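Local coordinates for protein separin (Saccharomyces cerevisiae, PDB 5U1T) that cleaves the cohesin subunit Scc1 as a caspase-like cysteine protease to trigger sister chromatid separation at anaphase onset, and is held inactive by securin for most of the cell cycle, at residues T123-D126 and Y127-N131; K76-L79 and M80-K84; S158-R162 and Y163-D167. All blocks are in the same frame, centred on the assembly; numbering follows the deposited sequence.

Contact 1: residues T123-D126 and Y127-N131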
# COMPACT_ATOMS: atom_id res chain seq x y z
N THR A 123 49.63 -8.67 2.75
CA THR A 123 49.41 -7.32 2.24
C THR A 123 49.65 -6.30 3.37
O THR A 123 49.99 -5.14 3.12
CB THR A 123 47.97 -7.15 1.64
OG1 THR A 123 47.77 -5.80 1.21
CG2 THR A 123 46.90 -7.52 2.66
N TRP A 124 49.51 -6.75 4.61
CA TRP A 124 49.67 -5.86 5.75
C TRP A 124 51.11 -5.40 5.97
O TRP A 124 51.32 -4.28 6.45
CB TRP A 124 49.15 -6.55 7.01
CG TRP A 124 47.67 -6.67 6.97
CD1 TRP A 124 46.94 -7.78 6.70
CD2 TRP A 124 46.72 -5.60 7.14
NE1 TRP A 124 45.60 -7.49 6.72
CE2 TRP A 124 45.44 -6.15 6.98
CE3 TRP A 124 46.85 -4.24 7.43
CZ2 TRP A 124 44.27 -5.38 7.09
CZ3 TRP A 124 45.69 -3.48 7.55
CH2 TRP A 124 44.42 -4.05 7.38
N ASN A 125 52.08 -6.23 5.59
CA ASN A 125 53.47 -5.92 5.86
C ASN A 125 54.44 -5.97 4.66
O ASN A 125 55.63 -5.63 4.81
CB ASN A 125 54.02 -6.86 6.96
CG ASN A 125 54.14 -8.33 6.51
OD1 ASN A 125 54.36 -8.63 5.33
ND2 ASN A 125 54.02 -9.24 7.46
N ASP A 126 53.96 -6.38 3.48
CA ASP A 126 54.90 -6.76 2.41
C ASP A 126 55.65 -5.58 1.78
O ASP A 126 56.56 -5.76 0.98
CB ASP A 126 54.18 -7.57 1.32
CG ASP A 126 53.12 -6.77 0.61
OD1 ASP A 126 53.03 -5.55 0.84
OD2 ASP A 126 52.39 -7.38 -0.21
N TYR A 127 55.26 -4.37 2.16
CA TYR A 127 55.95 -3.17 1.72
C TYR A 127 57.08 -2.75 2.68
O TYR A 127 57.73 -1.74 2.45
CB TYR A 127 54.93 -2.02 1.55
CG TYR A 127 54.22 -1.58 2.81
CD1 TYR A 127 54.75 -0.57 3.62
CD2 TYR A 127 53.00 -2.15 3.20
CE1 TYR A 127 54.10 -0.15 4.77
CE2 TYR A 127 52.33 -1.72 4.36
CZ TYR A 127 52.88 -0.72 5.13
OH TYR A 127 52.25 -0.28 6.28
N TYR A 128 57.31 -3.51 3.74
CA TYR A 128 58.43 -3.22 4.65
C TYR A 128 59.13 -4.47 5.21
O TYR A 128 60.25 -4.38 5.71
CB TYR A 128 57.96 -2.34 5.83
CG TYR A 128 57.06 -3.05 6.85
CD1 TYR A 128 57.61 -3.90 7.81
CD2 TYR A 128 55.68 -2.87 6.84
CE1 TYR A 128 56.80 -4.56 8.73
CE2 TYR A 128 54.87 -3.51 7.77
CZ TYR A 128 55.43 -4.36 8.72
OH TYR A 128 54.63 -5.01 9.65
N LEU A 129 58.45 -5.62 5.13
CA LEU A 129 58.87 -6.83 5.83
C LEU A 129 60.32 -7.21 5.50
O LEU A 129 61.12 -7.47 6.39
CB LEU A 129 57.93 -8.00 5.50
CG LEU A 129 58.28 -9.31 6.23
CD1 LEU A 129 58.16 -9.14 7.74
CD2 LEU A 129 57.45 -10.47 5.74
N SER A 130 60.60 -7.26 4.20
CA SER A 130 61.95 -7.35 3.66
C SER A 130 62.94 -6.48 4.41
O SER A 130 63.94 -6.98 4.93
CB SER A 130 61.92 -6.95 2.18
OG SER A 130 63.18 -6.49 1.72
N ASN A 131 62.68 -5.18 4.50
CA ASN A 131 63.64 -4.30 5.14
C ASN A 131 63.66 -4.46 6.66
O ASN A 131 64.69 -4.23 7.29
CB ASN A 131 63.37 -2.85 4.76
CG ASN A 131 63.45 -2.63 3.26
OD1 ASN A 131 64.42 -3.03 2.59
ND2 ASN A 131 62.41 -2.01 2.71

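Contact 2: residues K76-L79 and M80-K84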
# COMPACT_ATOMS: atom_id res chain seq x y z
N LYS A 76 57.21 4.07 7.80
CA LYS A 76 58.40 4.66 7.22
C LYS A 76 59.15 5.50 8.24
O LYS A 76 60.39 5.43 8.37
CB LYS A 76 58.03 5.50 6.00
CG LYS A 76 59.15 5.64 4.99
CD LYS A 76 59.00 6.91 4.20
CE LYS A 76 60.34 7.30 3.60
NZ LYS A 76 60.12 8.04 2.34
N GLN A 77 58.39 6.30 8.99
CA GLN A 77 58.95 7.05 10.11
C GLN A 77 59.52 6.12 11.16
O GLN A 77 60.61 6.35 11.72
CB GLN A 77 57.89 7.96 10.72
CG GLN A 77 57.63 9.19 9.89
CD GLN A 77 56.37 9.89 10.30
OE1 GLN A 77 56.08 10.97 9.79
NE2 GLN A 77 55.60 9.29 11.21
N HIS A 78 58.77 5.06 11.43
CA HIS A 78 59.14 4.12 12.47
C HIS A 78 60.45 3.40 12.10
O HIS A 78 61.32 3.20 12.96
CB HIS A 78 57.99 3.14 12.69
CG HIS A 78 58.01 2.44 14.01
ND1 HIS A 78 56.94 1.73 14.49
CD2 HIS A 78 58.99 2.34 14.94
CE1 HIS A 78 57.25 1.22 15.68
NE2 HIS A 78 58.49 1.57 15.96
N LEU A 79 60.58 3.03 10.83
CA LEU A 79 61.79 2.38 10.31
C LEU A 79 62.99 3.28 10.48
O LEU A 79 64.07 2.82 10.81
CB LEU A 79 61.63 2.01 8.85
CG LEU A 79 60.76 0.80 8.54
CD1 LEU A 79 60.80 0.49 7.05
CD2 LEU A 79 61.20 -0.40 9.36
N MET A 80 62.78 4.58 10.26
CA MET A 80 63.84 5.54 10.44
C MET A 80 64.22 5.66 11.91
O MET A 80 65.38 5.86 12.24
CB MET A 80 63.43 6.91 9.88
CG MET A 80 64.61 7.87 9.68
SD MET A 80 66.01 7.18 8.73
CE MET A 80 67.19 8.53 8.72
N ILE A 81 63.25 5.52 12.80
CA ILE A 81 63.51 5.55 14.24
C ILE A 81 64.40 4.39 14.67
O ILE A 81 65.34 4.56 15.45
CB ILE A 81 62.19 5.50 15.04
CG1 ILE A 81 61.46 6.84 14.87
CG2 ILE A 81 62.46 5.17 16.51
CD1 ILE A 81 60.16 6.91 15.57
N ILE A 82 64.10 3.21 14.13
CA ILE A 82 64.87 2.01 14.39
C ILE A 82 66.33 2.17 13.92
O ILE A 82 67.25 1.87 14.68
CB ILE A 82 64.20 0.77 13.73
CG1 ILE A 82 62.85 0.50 14.40
CG2 ILE A 82 65.10 -0.46 13.79
CD1 ILE A 82 61.99 -0.52 13.68
N VAL A 83 66.56 2.65 12.69
CA VAL A 83 67.94 2.76 12.20
C VAL A 83 68.72 3.83 12.98
O VAL A 83 69.91 3.64 13.27
CB VAL A 83 68.02 3.06 10.67
CG1 VAL A 83 67.43 1.92 9.87
CG2 VAL A 83 67.30 4.32 10.34
N LYS A 84 68.04 4.93 13.34
CA LYS A 84 68.66 5.98 14.13
C LYS A 84 69.09 5.44 15.49
O LYS A 84 70.10 5.86 16.04
CB LYS A 84 67.74 7.17 14.30
CG LYS A 84 67.50 7.90 13.01
CD LYS A 84 67.34 9.39 13.17
CE LYS A 84 66.64 9.99 11.95
NZ LYS A 84 66.81 11.48 11.84

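Contact 3: residues S158-R162 and Y163-D167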
# COMPACT_ATOMS: atom_id res chain seq x y z
N SER A 158 67.49 -20.89 4.50
CA SER A 158 67.09 -22.16 3.89
C SER A 158 65.85 -21.96 3.02
O SER A 158 65.83 -22.35 1.86
CB SER A 158 66.83 -23.23 4.96
OG SER A 158 66.42 -24.47 4.39
N HIS A 159 64.83 -21.33 3.59
CA HIS A 159 63.60 -21.04 2.87
C HIS A 159 63.49 -19.57 2.50
O HIS A 159 62.43 -18.97 2.67
CB HIS A 159 62.38 -21.44 3.70
CG HIS A 159 62.34 -22.90 4.02
ND1 HIS A 159 62.71 -23.39 5.26
CD2 HIS A 159 61.98 -23.97 3.28
CE1 HIS A 159 62.57 -24.70 5.26
NE2 HIS A 159 62.13 -25.08 4.07
N ASP A 160 64.58 -19.01 2.00
CA ASP A 160 64.63 -17.62 1.53
C ASP A 160 63.55 -17.28 0.50
O ASP A 160 63.09 -16.14 0.45
CB ASP A 160 66.01 -17.33 0.92
CG ASP A 160 66.39 -18.33 -0.16
OD1 ASP A 160 65.53 -19.13 -0.58
OD2 ASP A 160 67.56 -18.31 -0.58
N LYS A 161 63.15 -18.25 -0.31
CA LYS A 161 62.09 -18.06 -1.30
C LYS A 161 60.79 -17.60 -0.65
O LYS A 161 60.01 -16.84 -1.23
CB LYS A 161 61.84 -19.34 -2.09
CG LYS A 161 62.67 -19.43 -3.34
CD LYS A 161 63.13 -20.85 -3.60
CE LYS A 161 62.28 -21.54 -4.65
NZ LYS A 161 62.96 -22.78 -5.16
N ARG A 162 60.56 -18.07 0.56
CA ARG A 162 59.33 -17.79 1.26
C ARG A 162 59.47 -16.61 2.20
O ARG A 162 58.60 -15.74 2.24
CB ARG A 162 58.87 -19.02 2.03
CG ARG A 162 57.91 -18.71 3.13
CD ARG A 162 57.47 -19.96 3.82
NE ARG A 162 56.56 -19.67 4.91
CZ ARG A 162 56.06 -20.58 5.74
NH1 ARG A 162 55.22 -20.21 6.69
NH2 ARG A 162 56.40 -21.85 5.60
N TYR A 163 60.56 -16.55 2.95
CA TYR A 163 60.65 -15.50 3.96
C TYR A 163 61.21 -14.19 3.43
O TYR A 163 61.02 -13.15 4.05
CB TYR A 163 61.48 -15.97 5.15
CG TYR A 163 60.94 -17.22 5.80
CD1 TYR A 163 59.63 -17.26 6.30
CD2 TYR A 163 61.73 -18.36 5.93
CE1 TYR A 163 59.13 -18.40 6.89
CE2 TYR A 163 61.24 -19.51 6.52
CZ TYR A 163 59.94 -19.52 7.00
OH TYR A 163 59.47 -20.67 7.58
N LEU A 164 61.88 -14.22 2.29
CA LEU A 164 62.67 -13.07 1.86
C LEU A 164 62.46 -12.65 0.41
O LEU A 164 62.19 -11.49 0.13
CB LEU A 164 64.16 -13.36 2.06
CG LEU A 164 64.85 -12.74 3.27
CD1 LEU A 164 64.89 -11.24 3.13
CD2 LEU A 164 64.12 -13.09 4.53
N LEU A 165 62.60 -13.61 -0.49
CA LEU A 165 62.70 -13.33 -1.92
C LEU A 165 61.33 -13.24 -2.56
O LEU A 165 61.00 -14.00 -3.48
CB LEU A 165 63.54 -14.41 -2.61
CG LEU A 165 64.90 -14.70 -1.96
CD1 LEU A 165 65.63 -15.80 -2.69
CD2 LEU A 165 65.75 -13.45 -1.88
N LYS A 166 60.53 -12.31 -2.06
CA LYS A 166 59.20 -12.03 -2.56
C LYS A 166 59.06 -10.54 -2.78
O LYS A 166 58.37 -10.11 -3.70
CB LYS A 166 58.13 -12.51 -1.59
CG LYS A 166 57.82 -13.98 -1.63
CD LYS A 166 56.46 -14.20 -1.01
CE LYS A 166 56.00 -15.62 -1.20
NZ LYS A 166 56.13 -16.37 0.06
N ASP A 167 59.69 -9.76 -1.90
CA ASP A 167 59.72 -8.31 -2.07
C ASP A 167 60.38 -8.03 -3.41
O ASP A 167 61.58 -8.27 -3.58
CB ASP A 167 60.47 -7.63 -0.91
CG ASP A 167 60.62 -6.11 -1.11
OD1 ASP A 167 59.83 -5.54 -1.91
OD2 ASP A 167 61.50 -5.50 -0.47

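Contact 1: residues T123-D126 and Y127-N131
Thr123 O lies at the edge of the Tyr127 ring, near its plane, with CD2 the closest ring atom. Trp124 O approaches the same ring obliquely, 3.5 Å from Tyr127 CE2, while the indole NE1 is hydrogen-bonded to Tyr462 O. Asn125 carries most of the contact. Its carbonyl oxygen accepts two backbone N-H groups: Tyr128 N at 2.9 Å, nearly straight (163°) and from above the carbonyl plane, and Leu129 N at 2.8 Å, more bent (139°) but almost in line with the C=O. Tyr128 is the N-cap of helix 129-142; its CG sits between backbone N and carbonyl carbon (chi1 71°), which folds the ring back until Asn125 O lies over one face, 3.4 Å above the plane toward the rim. Asn125 CB meets Tyr128 OH at 3.3 Å, a hydroxyl bonded to Thr105 and Asn106. The Asn125 amide lies across Leu129, with OD1 3.6 Å from CD2. Asp126 OD1 sits at the Tyr127 ring edge. With OD1 bonded to Ser122 N and ND2 to Asn106 OD1 and Asp120 O, the polar atoms of the buried Asn125 side chain are satisfied, and its carbonyl, gripped twice, probably holds the turn into the helix.

Contact 2: residues K76-L79 and M80-K84
Ile82 N donates to His78 O at 3.0 Å, one of four successive i to i+4 bonds that define this stretch of alpha-helix 69-87. The others run from Ile81 N to Gln77 O (3.0 Å), Val83 N to Leu79 O (3.1 Å) and Met80 N to Lys76 O (3.2 Å). Their N-H...O angles span 145° to 161°, and the backbone torsions are helical throughout.

The buried His78 ring uses both nitrogens: NE2 bonds to Glu97 and ND1 to the hydroxyl of Tyr59, tying the helix to helices 91-103 and 48-64. With CG anti to the backbone N (chi1 -159°), the imidazole projects from the side of the helix, and its CD2 comes 4.3 Å from Ile82 CG1, obliquely to the ring plane. The aliphatic side chains also lie against the carbonyls they overhang: Ile81 CG1 is 3.3 Å from Gln77 O, and Ile82 CG1 is near His78 O.

Lys76, Leu79, Met80 and Val83 also meet a chain of another protein, probably securin. Leu79 packs as well on Leu101 of helix 91-103 and on Leu132 and Leu135 of helix 129-142, and Ile82 lies against Ile98. Between Leu79 and Ile82 the methyls only just meet, Leu79 CD2 standing 4.4 Å from Ile82 CD1.

Contact 3: residues S158-R162 and Y163-D167
His159 caps, and Tyr163 ends, the single-turn helix 160-163, with an inverse gamma turn centred on Leu165 just beyond it. His159 O accepts two N-H groups, from Tyr163 N at 3.1 Å, in the carbonyl plane and nearly straight (164°), and from Arg162 N. Asp160 O is likewise used twice: Leu164 N reaches it at 2.9 Å along a bent path, and Leu165 N, five residues on, at 2.7 Å. Further on, Arg162 O receives a weak bond from Lys166 NZ at 3.4 Å.

The charges of Asp160 and Arg162 are met outside the segments. Asp160 OD2 forms a salt bridge to Lys196 and a hydrogen bond with Tyr200 OH, while its carboxylate carbon packs 3.7 Å from Leu165 CD1. The guanidinium of Arg162 forms salt bridges to Asp120, Glu380 and Asp384; Tyr163 OH bonds to Glu155, His159 NE2 to Arg334 O, and Lys133 NZ to Tyr163 O.

An extended chain, with CG anti to the backbone N (chi1 160°), lays Arg162 over one face of the Tyr163 ring. CG makes a CH-pi contact 4.2 Å from the ring centroid, and the guanidinium plane is inclined 32° to the ring. An alanine in place of Tyr163 is likely to leave Glu155 without this hydroxyl partner and Arg162 without its aromatic support. From His159, CB meets the ring at Tyr163 CE2, 3.6 Å away.

From the N terminus the three contacts come in the order 2, 1, 3, in series along the chain. Each is local, made by two adjoining segments, so no long loop is closed and none nests in or crosses another. Contact 2 lies within helix 69-87, contact 1 forms the turn into helix 129-142, and contact 3 joins the end of helix 146-158 to the loop before helix 172-185. Contact 1 stands between the others: Leu79 CD1 packs on Tyr128 CB at 4.2 Å, and Ser130 OG makes a weak hydrogen bond to Asp167 OD2. Contacts 2 and 3 do not touch, their centres being about 23 Å apart. All three belong to the N-terminal helical region, away from the probable catalytic Cys1497.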